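Local coordinates for Sn-glycerol-3-phosphate ABC transporter substrate-binding protein UspB (PDB 4MFI) that probably captures glycerophosphocholine outside the cell membrane and hands it to an ATP-binding cassette importer of Mycobacterium tuberculosis, at residues A[79-84]-A[96-101]; A[129-134]-A[147-152]; A[223-228]-A[426-431]; A[392-397]-A[414-419]. All coordinates share one frame; numbering follows the deposited sequence.

Contact 1. Residues A[79-84]-A[96-101]; sequences DEVAQK and DVVLLD
Val81, on helix 78-88, meets Val98 and Leu99 of strand 97-101 in a beta-alpha-beta crossover: the helix follows strand 69-73 and leads into strand 97-101, both strands running parallel to strand 39-43 between them, as in the periplasmic-binding-protein fold. Ahead of the strand, buried Asp96 makes salt bridges to Lys33 and Arg319. Val98 follows, turned toward the helix. Its CG1 stands between backbone N and carbonyl carbon (chi1 61°); this leaves CG2 anti to the backbone N, and CG2 is the methyl that meets Val81. The two methyls, Val98 CG2 and Val81 CG1, lie 3.8 Å apart, and the two side chains run alongside each other in opposing senses. At Leu99 it is the backbone that touches: Val81 CG1 lies 3.4 Å from Leu99 O, a van der Waals contact, so at this point the helix side chain rests on the strand backbone. The Leu99 side chain packs on Pro46 and on Leu309 of strand 307-310. Asp101 ends the strand, and its OD1 accepts a hydrogen bond from the backbone N of Trp104 at the turn into helix 104-110. Asp101 OD2 lies 4.8 Å from Asp79 OD1, and Arg103 NH2 makes a salt bridge to each of these two carboxylate oxygens.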
loop_
_atom_site.group_PDB
_atom_site.type_symbol
_atom_site.label_atom_id
_atom_site.label_comp_id
_atom_site.label_asym_id
_atom_site.label_seq_id
_atom_site.Cartn_x
_atom_site.Cartn_y
_atom_site.Cartn_z
ATOM N N ASP A 79 13.257 2.376 -1.101
ATOM C CA ASP A 79 14.424 1.564 -0.781
ATOM C C ASP A 79 15.653 2.444 -0.585
ATOM O O ASP A 79 16.443 2.226 0.336
ATOM C CB ASP A 79 14.696 0.534 -1.881
ATOM C CG ASP A 79 13.724 -0.639 -1.854
ATOM O OD1 ASP A 79 13.303 -1.055 -0.759
ATOM O OD2 ASP A 79 13.407 -1.171 -2.942
ATOM N N GLU A 80 15.807 3.450 -1.441
ATOM C CA GLU A 80 16.954 4.345 -1.348
ATOM C C GLU A 80 16.889 5.220 -0.099
ATOM O O GLU A 80 17.914 5.464 0.544
ATOM C CB GLU A 80 17.093 5.196 -2.613
ATOM C CG GLU A 80 17.488 4.391 -3.838
ATOM C CD GLU A 80 17.909 5.264 -5.001
ATOM O OE1 GLU A 80 17.872 6.513 -4.863
ATOM O OE2 GLU A 80 18.277 4.695 -6.053
ATOM N N VAL A 81 15.694 5.685 0.256
ATOM C CA VAL A 81 15.550 6.464 1.484
ATOM C C VAL A 81 15.969 5.618 2.679
ATOM O O VAL A 81 16.672 6.095 3.571
ATOM C CB VAL A 81 14.114 6.972 1.679
ATOM C CG1 VAL A 81 13.977 7.694 3.015
ATOM C CG2 VAL A 81 13.729 7.900 0.538
ATOM N N ALA A 82 15.549 4.357 2.685
ATOM C CA ALA A 82 15.876 3.463 3.783
ATOM C C ALA A 82 17.390 3.280 3.937
ATOM O O ALA A 82 17.901 3.293 5.061
ATOM C CB ALA A 82 15.179 2.127 3.609
ATOM N N GLN A 83 18.111 3.097 2.827
ATOM C CA GLN A 83 19.565 2.942 2.910
ATOM C C GLN A 83 20.252 4.219 3.381
ATOM O O GLN A 83 21.217 4.169 4.148
ATOM C CB GLN A 83 20.165 2.473 1.585
ATOM C CG GLN A 83 19.670 1.104 1.127
ATOM C CD GLN A 83 19.869 -0.001 2.160
ATOM O OE1 GLN A 83 20.708 0.101 3.055
ATOM N NE2 GLN A 83 19.101 -1.072 2.026
ATOM N N LYS A 84 19.760 5.368 2.925
ATOM C CA LYS A 84 20.343 6.631 3.354
ATOM C C LYS A 84 20.136 6.808 4.859
ATOM O O LYS A 84 21.055 7.222 5.577
ATOM C CB LYS A 84 19.738 7.795 2.569
ATOM C CG LYS A 84 20.455 9.123 2.772
ATOM C CD LYS A 84 19.698 10.249 2.075
ATOM C CE LYS A 84 20.330 11.609 2.332
ATOM N NZ LYS A 84 21.689 11.713 1.732
ATOM N N ASP A 96 14.982 14.539 10.847
ATOM C CA ASP A 96 13.970 14.709 11.886
ATOM C C ASP A 96 12.692 13.970 11.531
ATOM O O ASP A 96 11.978 13.471 12.412
ATOM C CB ASP A 96 13.660 16.191 12.087
ATOM C CG ASP A 96 14.836 16.945 12.646
ATOM O OD1 ASP A 96 14.982 16.989 13.886
ATOM O OD2 ASP A 96 15.629 17.477 11.840
ATOM N N VAL A 97 12.408 13.914 10.230
ATOM C CA VAL A 97 11.205 13.274 9.700
ATOM C C VAL A 97 11.645 12.454 8.501
ATOM O O VAL A 97 12.314 12.974 7.605
ATOM C CB VAL A 97 10.153 14.320 9.264
ATOM C CG1 VAL A 97 8.948 13.641 8.619
ATOM C CG2 VAL A 97 9.717 15.167 10.456
ATOM N N VAL A 98 11.305 11.171 8.493
ATOM C CA VAL A 98 11.748 10.288 7.418
ATOM C C VAL A 98 10.597 9.461 6.847
ATOM O O VAL A 98 9.751 8.945 7.586
ATOM C CB VAL A 98 12.937 9.377 7.860
ATOM C CG1 VAL A 98 12.532 8.463 9.021
ATOM C CG2 VAL A 98 13.475 8.573 6.688
ATOM N N LEU A 99 10.563 9.358 5.521
ATOM C CA LEU A 99 9.528 8.612 4.816
ATOM C C LEU A 99 9.903 7.127 4.712
ATOM O O LEU A 99 10.870 6.766 4.033
ATOM C CB LEU A 99 9.341 9.206 3.422
ATOM C CG LEU A 99 8.222 8.638 2.549
ATOM C CD1 LEU A 99 6.872 8.888 3.211
ATOM C CD2 LEU A 99 8.253 9.264 1.166
ATOM N N LEU A 100 9.141 6.271 5.389
ATOM C CA LEU A 100 9.429 4.833 5.431
ATOM C C LEU A 100 8.243 4.034 4.903
ATOM O O LEU A 100 7.093 4.300 5.283
ATOM C CB LEU A 100 9.752 4.400 6.863
ATOM C CG LEU A 100 10.995 5.045 7.481
ATOM C CD1 LEU A 100 11.163 4.608 8.932
ATOM C CD2 LEU A 100 12.238 4.688 6.669
ATOM N N ASP A 101 8.510 3.058 4.034
ATOM C CA ASP A 101 7.405 2.309 3.430
ATOM C C ASP A 101 6.837 1.216 4.334
ATOM O O ASP A 101 7.248 1.064 5.495
ATOM C CB ASP A 101 7.707 1.810 1.997
ATOM C CG ASP A 101 8.587 0.563 1.937
ATOM O OD1 ASP A 101 8.877 -0.079 2.962
ATOM O OD2 ASP A 101 8.972 0.189 0.812
#

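Contact 2. Residues A[129-134]-A[147-152]; sequences TDYVDS and AVPYAR
Tyr131 carries this buried contact, its ring reaching from the turn before helix 133-137 to Val148 and Pro149 of strand 144-160. Just before it, a short 3-10 segment ends at Asp130, whose carboxylate is tied to Arg349 by a salt bridge and to Ser351 by a hydrogen bond. Placing CG of Tyr131 anti to the carbonyl carbon (chi1 -75°) carries the ring out to the strand, where its CD2-CE2 side makes the contact. Tyr131 CE2 lies 3.5 Å from Val148 CG1, the two side chains roughly perpendicular to each other. One atom nearer the backbone, Tyr131 CD2 is 3.8 Å from Pro149 CG. Both partners come at the ring obliquely, so they wedge against the row of atoms from CD2 to the hydroxyl; Val148 CG1 is still 3.8 Å from Tyr131 OH. That hydroxyl is hydrogen-bonded to Thr331 OG1, which gives the buried polar end a partner beyond the apolar patch. Val132 then takes the N-cap position, and helix 133-137 sets off. From this helix Leu135 and Leu136 pack on Pro149, while along the strand Val148 is backbone hydrogen-bonded to Leu309 of strand 307-310, and Tyr150 and Ala151 lie opposite Ala307, forming a classic beta bulge.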
loop_
_atom_site.group_PDB
_atom_site.type_symbol
_atom_site.label_atom_id
_atom_site.label_comp_id
_atom_site.label_asym_id
_atom_site.label_seq_id
_atom_site.Cartn_x
_atom_site.Cartn_y
_atom_site.Cartn_z
ATOM N N THR A 129 -8.124 9.749 16.125
ATOM C CA THR A 129 -9.344 9.061 15.700
ATOM C C THR A 129 -9.853 9.557 14.346
ATOM O O THR A 129 -10.701 8.909 13.733
ATOM C CB THR A 129 -10.475 9.147 16.742
ATOM O OG1 THR A 129 -10.909 10.504 16.874
ATOM C CG2 THR A 129 -9.997 8.640 18.085
ATOM N N ASP A 130 -9.334 10.690 13.874
ATOM C CA ASP A 130 -9.697 11.185 12.544
ATOM C C ASP A 130 -8.785 10.662 11.429
ATOM O O ASP A 130 -8.987 10.982 10.260
ATOM C CB ASP A 130 -9.740 12.719 12.503
ATOM C CG ASP A 130 -10.373 13.256 11.214
ATOM O OD1 ASP A 130 -11.466 12.778 10.822
ATOM O OD2 ASP A 130 -9.770 14.147 10.580
ATOM N N TYR A 131 -7.771 9.872 11.770
ATOM C CA TYR A 131 -7.032 9.164 10.726
ATOM C C TYR A 131 -7.820 7.931 10.324
ATOM O O TYR A 131 -8.409 7.263 11.181
ATOM C CB TYR A 131 -5.620 8.782 11.188
ATOM C CG TYR A 131 -4.683 9.965 11.225
ATOM C CD1 TYR A 131 -4.696 10.852 12.297
ATOM C CD2 TYR A 131 -3.823 10.224 10.168
ATOM C CE1 TYR A 131 -3.860 11.945 12.322
ATOM C CE2 TYR A 131 -2.981 11.316 10.182
ATOM C CZ TYR A 131 -3.002 12.171 11.265
ATOM O OH TYR A 131 -2.169 13.263 11.293
ATOM N N VAL A 132 -7.846 7.646 9.021
ATOM C CA VAL A 132 -8.458 6.423 8.502
ATOM C C VAL A 132 -7.934 5.258 9.340
ATOM O O VAL A 132 -6.726 5.142 9.559
ATOM C CB VAL A 132 -8.122 6.230 7.008
ATOM C CG1 VAL A 132 -8.586 4.867 6.504
ATOM C CG2 VAL A 132 -8.748 7.357 6.175
ATOM N N ASP A 133 -8.840 4.425 9.843
ATOM C CA ASP A 133 -8.480 3.445 10.865
ATOM C C ASP A 133 -7.334 2.542 10.441
ATOM O O ASP A 133 -6.344 2.404 11.175
ATOM C CB ASP A 133 -9.684 2.582 11.267
ATOM C CG ASP A 133 -10.707 3.333 12.098
ATOM O OD1 ASP A 133 -10.399 4.444 12.572
ATOM O OD2 ASP A 133 -11.823 2.794 12.296
ATOM N N SER A 134 -7.452 1.938 9.260
ATOM C CA SER A 134 -6.435 0.991 8.813
ATOM C C SER A 134 -5.109 1.691 8.565
ATOM O O SER A 134 -4.052 1.121 8.829
ATOM C CB SER A 134 -6.880 0.234 7.555
ATOM O OG SER A 134 -6.990 1.121 6.457
ATOM N N ALA A 147 4.729 5.456 13.064
ATOM C CA ALA A 147 4.672 6.396 11.953
ATOM C C ALA A 147 3.249 6.892 11.770
ATOM O O ALA A 147 2.326 6.394 12.414
ATOM C CB ALA A 147 5.185 5.751 10.660
ATOM N N VAL A 148 3.090 7.881 10.894
ATOM C CA VAL A 148 1.793 8.452 10.541
ATOM C C VAL A 148 1.634 8.290 9.023
ATOM O O VAL A 148 2.568 8.569 8.276
ATOM C CB VAL A 148 1.746 9.949 10.942
ATOM C CG1 VAL A 148 0.474 10.632 10.444
ATOM C CG2 VAL A 148 1.884 10.110 12.453
ATOM N N PRO A 149 0.458 7.834 8.554
ATOM C CA PRO A 149 0.290 7.626 7.108
ATOM C C PRO A 149 0.440 8.921 6.313
ATOM O O PRO A 149 -0.011 9.976 6.771
ATOM C CB PRO A 149 -1.147 7.107 6.994
ATOM C CG PRO A 149 -1.840 7.646 8.220
ATOM C CD PRO A 149 -0.785 7.564 9.297
ATOM N N TYR A 150 1.060 8.839 5.137
ATOM C CA TYR A 150 1.387 10.029 4.353
ATOM C C TYR A 150 1.054 9.844 2.871
ATOM O O TYR A 150 0.225 10.569 2.321
ATOM C CB TYR A 150 2.868 10.347 4.532
ATOM C CG TYR A 150 3.416 11.514 3.737
ATOM C CD1 TYR A 150 3.080 12.829 4.059
ATOM C CD2 TYR A 150 4.320 11.305 2.701
ATOM C CE1 TYR A 150 3.614 13.900 3.353
ATOM C CE2 TYR A 150 4.861 12.369 1.989
ATOM C CZ TYR A 150 4.504 13.661 2.317
ATOM O OH TYR A 150 5.051 14.717 1.620
ATOM N N ALA A 151 1.698 8.870 2.229
ATOM C CA ALA A 151 1.486 8.598 0.806
ATOM C C ALA A 151 0.949 7.179 0.676
ATOM O O ALA A 151 1.718 6.223 0.543
ATOM C CB ALA A 151 2.793 8.748 0.035
ATOM N N ARG A 152 -0.371 7.044 0.752
ATOM C CA ARG A 152 -1.004 5.736 0.891
ATOM C C ARG A 152 -1.849 5.368 -0.322
ATOM O O ARG A 152 -2.437 6.230 -0.968
ATOM C CB ARG A 152 -1.855 5.686 2.169
ATOM C CG ARG A 152 -1.111 6.157 3.445
ATOM C CD ARG A 152 0.231 5.424 3.695
ATOM N NE ARG A 152 0.025 3.996 3.513
ATOM C CZ ARG A 152 -0.415 3.162 4.450
ATOM N NH1 ARG A 152 -0.574 3.566 5.711
ATOM N NH2 ARG A 152 -0.657 1.903 4.123
#

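Contact 3. Residues A[223-228]-A[426-431]; sequences DKWTLT and RQIMRK
Trp225 and Met429 make most of this contact, with Ile428 adding a smaller share. The tryptophan sits in a type II' beta turn, Asp223 to Thr226, that closes a tight two-residue hairpin; Thr226 N donates to Asp223 O over 3.0 Å, and the reverse pair, Asp223 N to Thr226 O, is also bonded. From this turn the indole points to the chain just beyond helix 409-427. Met429 lies over one face of the five-membered ring. Bent at both chi2 and chi3, its chain lays sulfur and methyl over the same face: Met429 SD stands 4.3 Å from the centroid of the five-membered ring of Trp225, 26° off the normal, a Met-aromatic contact, and the Met429 CE methyl makes a CH-pi contact at 4.1 Å from the same centroid. Met429 CE also presses against the base of the side chain, 3.6 Å from Trp225 CB. Ile428 comes obliquely at the far end of the indole, with Ile428 CG2 3.8 Å from Trp225 CH2. Tyr383, in helix 383-386, meets the indole edge-to-face, and Leu424 of helix 409-427 packs on it as well. Ile428 turns in addition to Pro389 and to Leu110 of helix 104-110, so the chain just after helix 409-427 touches both the small hairpin and helix 104-110.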
loop_
_atom_site.group_PDB
_atom_site.type_symbol
_atom_site.label_atom_id
_atom_site.label_comp_id
_atom_site.label_asym_id
_atom_site.label_seq_id
_atom_site.Cartn_x
_atom_site.Cartn_y
_atom_site.Cartn_z
ATOM N N ASP A 223 -0.886 -15.470 10.313
ATOM C CA ASP A 223 -1.794 -14.981 11.338
ATOM C C ASP A 223 -0.867 -14.513 12.455
ATOM O O ASP A 223 -0.294 -15.327 13.192
ATOM C CB ASP A 223 -2.687 -16.122 11.816
ATOM C CG ASP A 223 -3.737 -15.676 12.810
ATOM O OD1 ASP A 223 -3.798 -14.469 13.131
ATOM O OD2 ASP A 223 -4.517 -16.549 13.260
ATOM N N LYS A 224 -0.691 -13.199 12.552
ATOM C CA LYS A 224 0.384 -12.626 13.364
ATOM C C LYS A 224 1.723 -13.272 12.968
ATOM O O LYS A 224 2.063 -13.273 11.786
ATOM C CB LYS A 224 0.075 -12.753 14.857
ATOM C CG LYS A 224 -1.319 -12.261 15.219
ATOM C CD LYS A 224 -1.514 -10.810 14.839
ATOM C CE LYS A 224 -2.941 -10.361 15.134
ATOM N NZ LYS A 224 -3.339 -10.682 16.535
ATOM N N TRP A 225 2.465 -13.831 13.924
ATOM C CA TRP A 225 3.776 -14.420 13.620
ATOM C C TRP A 225 3.733 -15.867 13.142
ATOM O O TRP A 225 4.773 -16.455 12.832
ATOM C CB TRP A 225 4.707 -14.334 14.830
ATOM C CG TRP A 225 4.999 -12.941 15.249
ATOM C CD1 TRP A 225 4.669 -12.355 16.440
ATOM C CD2 TRP A 225 5.684 -11.939 14.484
ATOM N NE1 TRP A 225 5.109 -11.052 16.462
ATOM C CE2 TRP A 225 5.730 -10.770 15.271
ATOM C CE3 TRP A 225 6.243 -11.909 13.202
ATOM C CZ2 TRP A 225 6.329 -9.591 14.824
ATOM C CZ3 TRP A 225 6.839 -10.742 12.760
ATOM C CH2 TRP A 225 6.876 -9.596 13.568
ATOM N N THR A 226 2.537 -16.438 13.082
ATOM C CA THR A 226 2.369 -17.837 12.714
ATOM C C THR A 226 2.092 -17.952 11.219
ATOM O O THR A 226 1.073 -17.472 10.723
ATOM C CB THR A 226 1.245 -18.464 13.561
ATOM O OG1 THR A 226 1.626 -18.399 14.944
ATOM C CG2 THR A 226 0.988 -19.911 13.164
ATOM N N LEU A 227 3.021 -18.567 10.500
ATOM C CA LEU A 227 2.889 -18.689 9.052
ATOM C C LEU A 227 1.757 -19.648 8.688
ATOM O O LEU A 227 1.564 -20.684 9.340
ATOM C CB LEU A 227 4.215 -19.120 8.434
ATOM C CG LEU A 227 5.393 -18.171 8.701
ATOM C CD1 LEU A 227 6.674 -18.729 8.118
ATOM C CD2 LEU A 227 5.124 -16.788 8.143
ATOM N N THR A 228 0.990 -19.288 7.665
ATOM C CA THR A 228 -0.217 -20.036 7.313
ATOM C C THR A 228 -0.320 -20.274 5.806
ATOM O O THR A 228 -1.409 -20.509 5.283
ATOM C CB THR A 228 -1.509 -19.340 7.835
ATOM O OG1 THR A 228 -1.571 -17.987 7.366
ATOM C CG2 THR A 228 -1.548 -19.330 9.354
ATOM N N ARG A 426 15.417 -16.282 12.643
ATOM C CA ARG A 426 16.789 -15.810 12.778
ATOM C C ARG A 426 16.913 -14.288 12.861
ATOM O O ARG A 426 17.821 -13.783 13.528
ATOM C CB ARG A 426 17.707 -16.405 11.699
ATOM C CG ARG A 426 17.783 -15.652 10.405
ATOM C CD ARG A 426 18.712 -16.367 9.415
ATOM N NE ARG A 426 20.025 -16.729 9.964
ATOM C CZ ARG A 426 21.049 -15.888 10.106
ATOM N NH1 ARG A 426 20.924 -14.607 9.783
ATOM N NH2 ARG A 426 22.201 -16.315 10.593
ATOM N N GLN A 427 15.993 -13.567 12.216
ATOM C CA GLN A 427 16.098 -12.102 12.116
ATOM C C GLN A 427 15.193 -11.326 13.057
ATOM O O GLN A 427 15.536 -10.217 13.470
ATOM C CB GLN A 427 15.800 -11.620 10.692
ATOM C CG GLN A 427 16.700 -12.192 9.616
ATOM C CD GLN A 427 18.162 -11.915 9.868
ATOM O OE1 GLN A 427 18.918 -12.811 10.232
ATOM N NE2 GLN A 427 18.575 -10.667 9.661
ATOM N N ILE A 428 14.036 -11.894 13.385
ATOM C CA ILE A 428 12.991 -11.128 14.054
ATOM C C ILE A 428 12.692 -11.617 15.455
ATOM O O ILE A 428 12.696 -10.830 16.403
ATOM C CB ILE A 428 11.670 -11.145 13.247
ATOM C CG1 ILE A 428 11.905 -10.616 11.828
ATOM C CG2 ILE A 428 10.576 -10.357 13.977
ATOM C CD1 ILE A 428 12.505 -9.217 11.766
ATOM N N MET A 429 12.435 -12.914 15.596
ATOM C CA MET A 429 11.877 -13.412 16.852
ATOM C C MET A 429 12.769 -13.185 18.075
ATOM O O MET A 429 12.266 -12.862 19.150
ATOM C CB MET A 429 11.412 -14.869 16.704
ATOM C CG MET A 429 10.453 -15.069 15.518
ATOM S SD MET A 429 9.044 -13.894 15.455
ATOM C CE MET A 429 7.912 -14.730 16.519
ATOM N N ARG A 430 14.083 -13.308 17.922
ATOM C CA ARG A 430 14.954 -13.071 19.075
ATOM C C ARG A 430 14.921 -11.613 19.541
ATOM O O ARG A 430 15.045 -11.315 20.728
ATOM C CB ARG A 430 16.388 -13.515 18.787
ATOM C CG ARG A 430 17.364 -13.137 19.883
ATOM C CD ARG A 430 18.750 -13.673 19.607
ATOM N NE ARG A 430 18.900 -15.050 20.075
ATOM C CZ ARG A 430 20.032 -15.744 19.999
ATOM N NH1 ARG A 430 21.116 -15.206 19.449
ATOM N NH2 ARG A 430 20.084 -16.982 20.479
ATOM N N LYS A 431 14.720 -10.700 18.605
ATOM C CA LYS A 431 14.747 -9.279 18.918
ATOM C C LYS A 431 13.507 -8.795 19.666
ATOM O O LYS A 431 13.489 -7.674 20.176
ATOM C CB LYS A 431 14.965 -8.460 17.644
ATOM C CG LYS A 431 16.278 -8.778 16.942
ATOM C CD LYS A 431 16.505 -7.899 15.722
ATOM C CE LYS A 431 17.792 -8.291 15.000
ATOM N NZ LYS A 431 17.817 -7.819 13.584
#

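Contact 4. Residues A[392-397]-A[414-419]; sequences DRIISA and TNIQKR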
loop_
_atom_site.group_PDB
_atom_site.type_symbol
_atom_site.label_atom_id
_atom_site.label_comp_id
_atom_site.label_asym_id
_atom_site.label_seq_id
_atom_site.Cartn_x
_atom_site.Cartn_y
_atom_site.Cartn_z
ATOM N N ASP A 392 7.777 -10.077 1.206
ATOM C CA ASP A 392 7.100 -9.627 -0.002
ATOM C C ASP A 392 7.742 -10.188 -1.264
ATOM O O ASP A 392 7.045 -10.647 -2.166
ATOM C CB ASP A 392 7.059 -8.099 -0.069
ATOM C CG ASP A 392 8.436 -7.470 -0.116
ATOM O OD1 ASP A 392 9.311 -7.880 0.677
ATOM O OD2 ASP A 392 8.652 -6.564 -0.956
ATOM N N ARG A 393 9.071 -10.177 -1.313
ATOM C CA ARG A 393 9.789 -10.593 -2.511
ATOM C C ARG A 393 9.779 -12.113 -2.684
ATOM O O ARG A 393 9.652 -12.628 -3.802
ATOM C CB ARG A 393 11.229 -10.074 -2.466
ATOM C CG ARG A 393 11.355 -8.548 -2.291
ATOM C CD ARG A 393 10.715 -7.756 -3.424
ATOM N NE ARG A 393 11.163 -8.213 -4.740
ATOM C CZ ARG A 393 10.829 -7.627 -5.887
ATOM N NH1 ARG A 393 10.056 -6.546 -5.884
ATOM N NH2 ARG A 393 11.267 -8.118 -7.040
ATOM N N ILE A 394 9.928 -12.825 -1.575
ATOM C CA ILE A 394 9.950 -14.284 -1.604
ATOM C C ILE A 394 8.561 -14.846 -1.938
ATOM O O ILE A 394 8.422 -15.743 -2.774
ATOM C CB ILE A 394 10.475 -14.846 -0.263
ATOM C CG1 ILE A 394 11.936 -14.421 -0.059
ATOM C CG2 ILE A 394 10.317 -16.359 -0.199
ATOM C CD1 ILE A 394 12.469 -14.695 1.341
ATOM N N ILE A 395 7.520 -14.310 -1.306
ATOM C CA ILE A 395 6.159 -14.721 -1.653
ATOM C C ILE A 395 5.828 -14.370 -3.110
ATOM O O ILE A 395 5.250 -15.185 -3.839
ATOM C CB ILE A 395 5.128 -14.120 -0.679
ATOM C CG1 ILE A 395 5.346 -14.703 0.727
ATOM C CG2 ILE A 395 3.707 -14.391 -1.157
ATOM C CD1 ILE A 395 4.592 -13.976 1.843
ATOM N N SER A 396 6.206 -13.170 -3.546
ATOM C CA SER A 396 5.971 -12.778 -4.933
ATOM C C SER A 396 6.663 -13.705 -5.914
ATOM O O SER A 396 6.084 -14.045 -6.948
ATOM C CB SER A 396 6.423 -11.346 -5.200
ATOM O OG SER A 396 5.506 -10.418 -4.661
ATOM N N ALA A 397 7.901 -14.098 -5.616
ATOM C CA ALA A 397 8.616 -14.990 -6.520
ATOM C C ALA A 397 7.895 -16.326 -6.640
ATOM O O ALA A 397 7.816 -16.901 -7.724
ATOM C CB ALA A 397 10.055 -15.192 -6.054
ATOM N N THR A 414 4.792 -24.629 0.434
ATOM C CA THR A 414 5.505 -25.361 1.477
ATOM C C THR A 414 6.979 -24.965 1.536
ATOM O O THR A 414 7.514 -24.719 2.623
ATOM C CB THR A 414 5.364 -26.884 1.282
ATOM O OG1 THR A 414 3.973 -27.238 1.330
ATOM C CG2 THR A 414 6.123 -27.651 2.352
ATOM N N ASN A 415 7.628 -24.896 0.375
ATOM C CA ASN A 415 9.030 -24.470 0.291
ATOM C C ASN A 415 9.189 -23.050 0.804
ATOM O O ASN A 415 10.106 -22.747 1.568
ATOM C CB ASN A 415 9.569 -24.566 -1.156
ATOM C CG ASN A 415 10.923 -23.834 -1.355
ATOM O OD1 ASN A 415 11.987 -24.395 -1.078
ATOM N ND2 ASN A 415 10.880 -22.591 -1.859
ATOM N N ILE A 416 8.297 -22.172 0.368
ATOM C CA ILE A 416 8.368 -20.782 0.787
ATOM C C ILE A 416 8.168 -20.656 2.288
ATOM O O ILE A 416 8.909 -19.925 2.952
ATOM C CB ILE A 416 7.365 -19.920 0.029
ATOM C CG1 ILE A 416 7.837 -19.750 -1.412
ATOM C CG2 ILE A 416 7.192 -18.567 0.704
ATOM C CD1 ILE A 416 6.803 -19.138 -2.290
ATOM N N GLN A 417 7.191 -21.380 2.837
ATOM C CA GLN A 417 6.955 -21.297 4.279
ATOM C C GLN A 417 8.179 -21.733 5.088
ATOM O O GLN A 417 8.510 -21.110 6.097
ATOM C CB GLN A 417 5.704 -22.077 4.709
ATOM C CG GLN A 417 5.441 -21.955 6.209
ATOM C CD GLN A 417 3.997 -22.202 6.607
ATOM O OE1 GLN A 417 3.071 -21.818 5.904
ATOM N NE2 GLN A 417 3.804 -22.810 7.768
ATOM N N LYS A 418 8.861 -22.787 4.645
ATOM C CA LYS A 418 10.073 -23.231 5.335
ATOM C C LYS A 418 11.158 -22.155 5.303
ATOM O O LYS A 418 11.818 -21.887 6.313
ATOM C CB LYS A 418 10.600 -24.533 4.721
ATOM C CG LYS A 418 9.735 -25.746 5.009
ATOM C CD LYS A 418 10.234 -26.981 4.267
ATOM C CE LYS A 418 9.593 -28.254 4.811
ATOM N NZ LYS A 418 8.109 -28.183 4.872
ATOM N N ARG A 419 11.336 -21.522 4.149
ATOM C CA ARG A 419 12.335 -20.461 4.021
ATOM C C ARG A 419 11.987 -19.245 4.868
ATOM O O ARG A 419 12.858 -18.661 5.521
ATOM C CB ARG A 419 12.519 -20.076 2.550
ATOM C CG ARG A 419 13.217 -21.199 1.771
ATOM C CD ARG A 419 13.093 -21.054 0.290
ATOM N NE ARG A 419 13.619 -19.783 -0.178
ATOM C CZ ARG A 419 13.075 -19.089 -1.170
ATOM N NH1 ARG A 419 13.609 -17.940 -1.538
ATOM N NH2 ARG A 419 11.986 -19.544 -1.784
HETATM O O HOH W 1 10.168 -17.889 -3.597
#
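The guanidinium of Arg419 has the CG2 methyl of Ile394 over one face and a water at its edge, in plane. The methyl is centred on the outer part of the group, with Ile394 CG2 3.9 Å from both Arg419 NH1 and NH2; a bend at chi3 (57°) turns the guanidinium across to Ile394 of the other helix. In the plane, Arg419 NH2 donates to the water over 3.1 Å, and the water in turn donates to Ile394 O over 2.9 Å. The apolar part of the contact is built round buried Ile416. Its CG2, anti to the backbone N, meets Ile394 CG2 at 3.9 Å and also approaches Ile395 CG1, while Ile416 CD1 lies 3.8 Å from Ile394 O. The helices here are antiparallel, at 166° between directions with axes 10.2 Å apart, the two arms of an alpha-helical hairpin made by helices 391-405 and 409-427. On the other side of the first arm, Asp392 O takes Ser396 N and Ser396 OG from opposite faces of its plane, and Ser207 OG bonds to it too. The contact is thus apolar at its centre and polar at its border: isoleucine methyls pack between the arms, with Ile416 and Ile395 buried, and at the exposed border the arginine lays its flat group on Ile394, its charged edge joined to the partner helix through water rather than directly.

How the contacts relate
Along the chain, contact 1 closes before contact 2 opens, and both precede contact 3, between whose segments contact 4 lies. Contacts 1 and 2, with centres 18 Å apart, reach the same mixed sheet and touch where Leu99 CD1 lies 3.6 Å from Tyr150 CD2; strand 307-310 pairs with the strands of both. Contacts 3 and 4, their centres 14 Å apart, share helix 409-427: contact 4 packs its middle against helix 391-405, and contact 3 sets the chain at its end against the hairpin of strands 222-223 and 226-227. Contacts 2 and 4 lie on opposite sides of the chain's centre, with centres 29 Å apart, consistent with the two-lobed architecture of solute-binding proteins.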